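Local coordinates for protein PcyX_EBK42635 (Marine metagenome, PDB 5OWG) that probably reduces biliverdin to phycoerythrobilin with electrons from ferredoxin, as a four-electron reducing bilin reductase related to phage enzymes, at residues A[87-92]-A[117-122]. Residues are numbered along the deposited sequence; the frame is centred on the assembly and turned at random.
Sequences GGPIYG and HPLTKW
With chi1 at -154°, His117 swings its imidazole away from its own backbone N and lays one face against Gly88 and Pro89. Gly88 CA sits 3.6 Å from the centroid of the His117 ring, and Pro89 CD reaches the same face at 4.1 Å from that centroid; both are CH-pi contacts. Gly87 O comes obliquely to the ring, 3.1 Å from His117 CD2. His117 is the N-cap residue of helix 118-121: His117 ND1 accepts a weak but fairly straight capping bond from Leu119 N (3.4 Å, 161°), while NE2 is hydrogen-bonded to Glu186, and together the two bonds limit rotation of the ring. The pyrrolidine of Pro89 packs against the short helix, its CD 3.9 Å from Leu119 CB and its CB 3.5 Å from Thr120 OG1. That hydroxyl, turned beside the backbone N of Thr120 (chi1 -55°), makes a weak hydrogen bond to Phe109 O. No hydrogen bond joins segments 87-92 and 117-122, which meet through packing alone. Leu119 continues the apolar layer onto Tyr176 of helix 161-179. The arrangement is a histidine-capped helical turn packed on the loop entering strand 90-96, next to edge strand 104-110, in the alpha/beta/alpha sandwich of ferredoxin-dependent bilin reductases.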
loop_
_atom_site.group_PDB
_atom_site.type_symbol
_atom_site.label_atom_id
_atom_site.label_comp_id
_atom_site.label_asym_id
_atom_site.label_seq_id
_atom_site.Cartn_x
_atom_site.Cartn_y
_atom_site.Cartn_z
ATOM N N GLY A 87 -11.629 -5.514 12.296
ATOM C CA GLY A 87 -12.176 -6.263 11.182
ATOM C C GLY A 87 -12.397 -5.394 9.963
ATOM O O GLY A 87 -13.161 -5.756 9.063
ATOM N N GLY A 88 -11.728 -4.245 9.920
ATOM C CA GLY A 88 -11.944 -3.279 8.871
ATOM C C GLY A 88 -11.345 -3.695 7.544
ATOM O O GLY A 88 -10.605 -4.680 7.445
ATOM N N PRO A 89 -11.660 -2.941 6.488
ATOM C CA PRO A 89 -11.134 -3.271 5.158
ATOM C C PRO A 89 -9.643 -2.997 5.035
ATOM O O PRO A 89 -8.958 -2.757 6.035
ATOM C CB PRO A 89 -11.955 -2.369 4.228
ATOM C CG PRO A 89 -12.337 -1.209 5.075
ATOM C CD PRO A 89 -12.519 -1.745 6.466
ATOM N N ILE A 90 -9.135 -3.032 3.806
ATOM C CA ILE A 90 -7.729 -2.790 3.515
ATOM C C ILE A 90 -7.659 -1.671 2.486
ATOM O O ILE A 90 -8.100 -1.842 1.341
ATOM C CB ILE A 90 -7.025 -4.055 3.001
ATOM C CG1 ILE A 90 -6.988 -5.131 4.089
ATOM C CG2 ILE A 90 -5.604 -3.739 2.529
ATOM C CD1 ILE A 90 -6.778 -6.531 3.548
ATOM N N TYR A 91 -7.117 -0.524 2.888
ATOM C CA TYR A 91 -6.779 0.515 1.924
ATOM C C TYR A 91 -5.742 -0.023 0.952
ATOM O O TYR A 91 -4.713 -0.568 1.362
ATOM C CB TYR A 91 -6.240 1.754 2.640
ATOM C CG TYR A 91 -5.844 2.899 1.727
ATOM C CD1 TYR A 91 -4.619 2.904 1.068
ATOM C CD2 TYR A 91 -6.687 3.987 1.544
ATOM C CE1 TYR A 91 -4.254 3.952 0.241
ATOM C CE2 TYR A 91 -6.331 5.040 0.721
ATOM C CZ TYR A 91 -5.113 5.018 0.074
ATOM O OH TYR A 91 -4.754 6.064 -0.745
ATOM N N GLY A 92 -6.018 0.123 -0.338
ATOM C CA GLY A 92 -5.081 -0.293 -1.357
ATOM C C GLY A 92 -5.103 0.677 -2.514
ATOM O O GLY A 92 -6.170 0.972 -3.053
ATOM N N HIS A 117 -18.960 -4.123 6.087
ATOM C CA HIS A 117 -18.263 -3.266 7.026
ATOM C C HIS A 117 -18.617 -1.817 6.730
ATOM O O HIS A 117 -18.650 -1.427 5.553
ATOM C CB HIS A 117 -16.747 -3.459 6.944
ATOM C CG HIS A 117 -16.031 -3.123 8.213
ATOM N ND1 HIS A 117 -15.668 -1.835 8.547
ATOM C CD2 HIS A 117 -15.617 -3.908 9.234
ATOM C CE1 HIS A 117 -15.058 -1.843 9.719
ATOM N NE2 HIS A 117 -15.015 -3.088 10.158
ATOM N N PRO A 118 -18.887 -0.998 7.755
ATOM C CA PRO A 118 -19.266 0.400 7.481
ATOM C C PRO A 118 -18.216 1.185 6.712
ATOM O O PRO A 118 -18.572 1.991 5.844
ATOM C CB PRO A 118 -19.493 0.979 8.886
ATOM C CG PRO A 118 -19.805 -0.192 9.739
ATOM C CD PRO A 118 -19.011 -1.333 9.185
ATOM N N LEU A 119 -16.928 0.981 7.005
ATOM C CA LEU A 119 -15.897 1.814 6.393
ATOM C C LEU A 119 -15.807 1.591 4.887
ATOM O O LEU A 119 -15.391 2.496 4.155
ATOM C CB LEU A 119 -14.543 1.552 7.053
ATOM C CG LEU A 119 -13.370 2.403 6.553
ATOM C CD1 LEU A 119 -13.695 3.888 6.613
ATOM C CD2 LEU A 119 -12.118 2.107 7.363
ATOM N N THR A 120 -16.180 0.403 4.406
ATOM C CA THR A 120 -16.240 0.170 2.966
ATOM C C THR A 120 -17.400 0.936 2.342
ATOM O O THR A 120 -17.214 1.712 1.398
ATOM C CB THR A 120 -16.379 -1.326 2.675
ATOM O OG1 THR A 120 -15.323 -2.050 3.317
ATOM C CG2 THR A 120 -16.329 -1.583 1.170
ATOM N N LYS A 121 -18.613 0.712 2.854
ATOM C CA LYS A 121 -19.797 1.403 2.354
ATOM C C LYS A 121 -19.535 2.897 2.216
ATOM O O LYS A 121 -19.872 3.511 1.198
ATOM C CB LYS A 121 -20.980 1.141 3.286
ATOM C CG LYS A 121 -21.212 -0.335 3.575
ATOM C CD LYS A 121 -22.506 -0.573 4.327
ATOM C CE LYS A 121 -23.685 -0.726 3.382
ATOM N NZ LYS A 121 -24.833 0.129 3.781
ATOM N N TRP A 122 -18.937 3.502 3.240
ATOM C CA TRP A 122 -18.366 4.828 3.075
ATOM C C TRP A 122 -17.214 4.753 2.085
ATOM O O TRP A 122 -16.281 3.964 2.258
ATOM C CB TRP A 122 -17.879 5.380 4.414
ATOM C CG TRP A 122 -17.230 6.722 4.284
ATOM C CD1 TRP A 122 -17.810 7.937 4.500
ATOM C CD2 TRP A 122 -15.877 6.987 3.895
ATOM N NE1 TRP A 122 -16.901 8.942 4.272
ATOM C CE2 TRP A 122 -15.707 8.385 3.897
ATOM C CE3 TRP A 122 -14.793 6.176 3.542
ATOM C CZ2 TRP A 122 -14.497 8.989 3.566
ATOM C CZ3 TRP A 122 -13.596 6.777 3.212
ATOM C CH2 TRP A 122 -13.456 8.169 3.225
#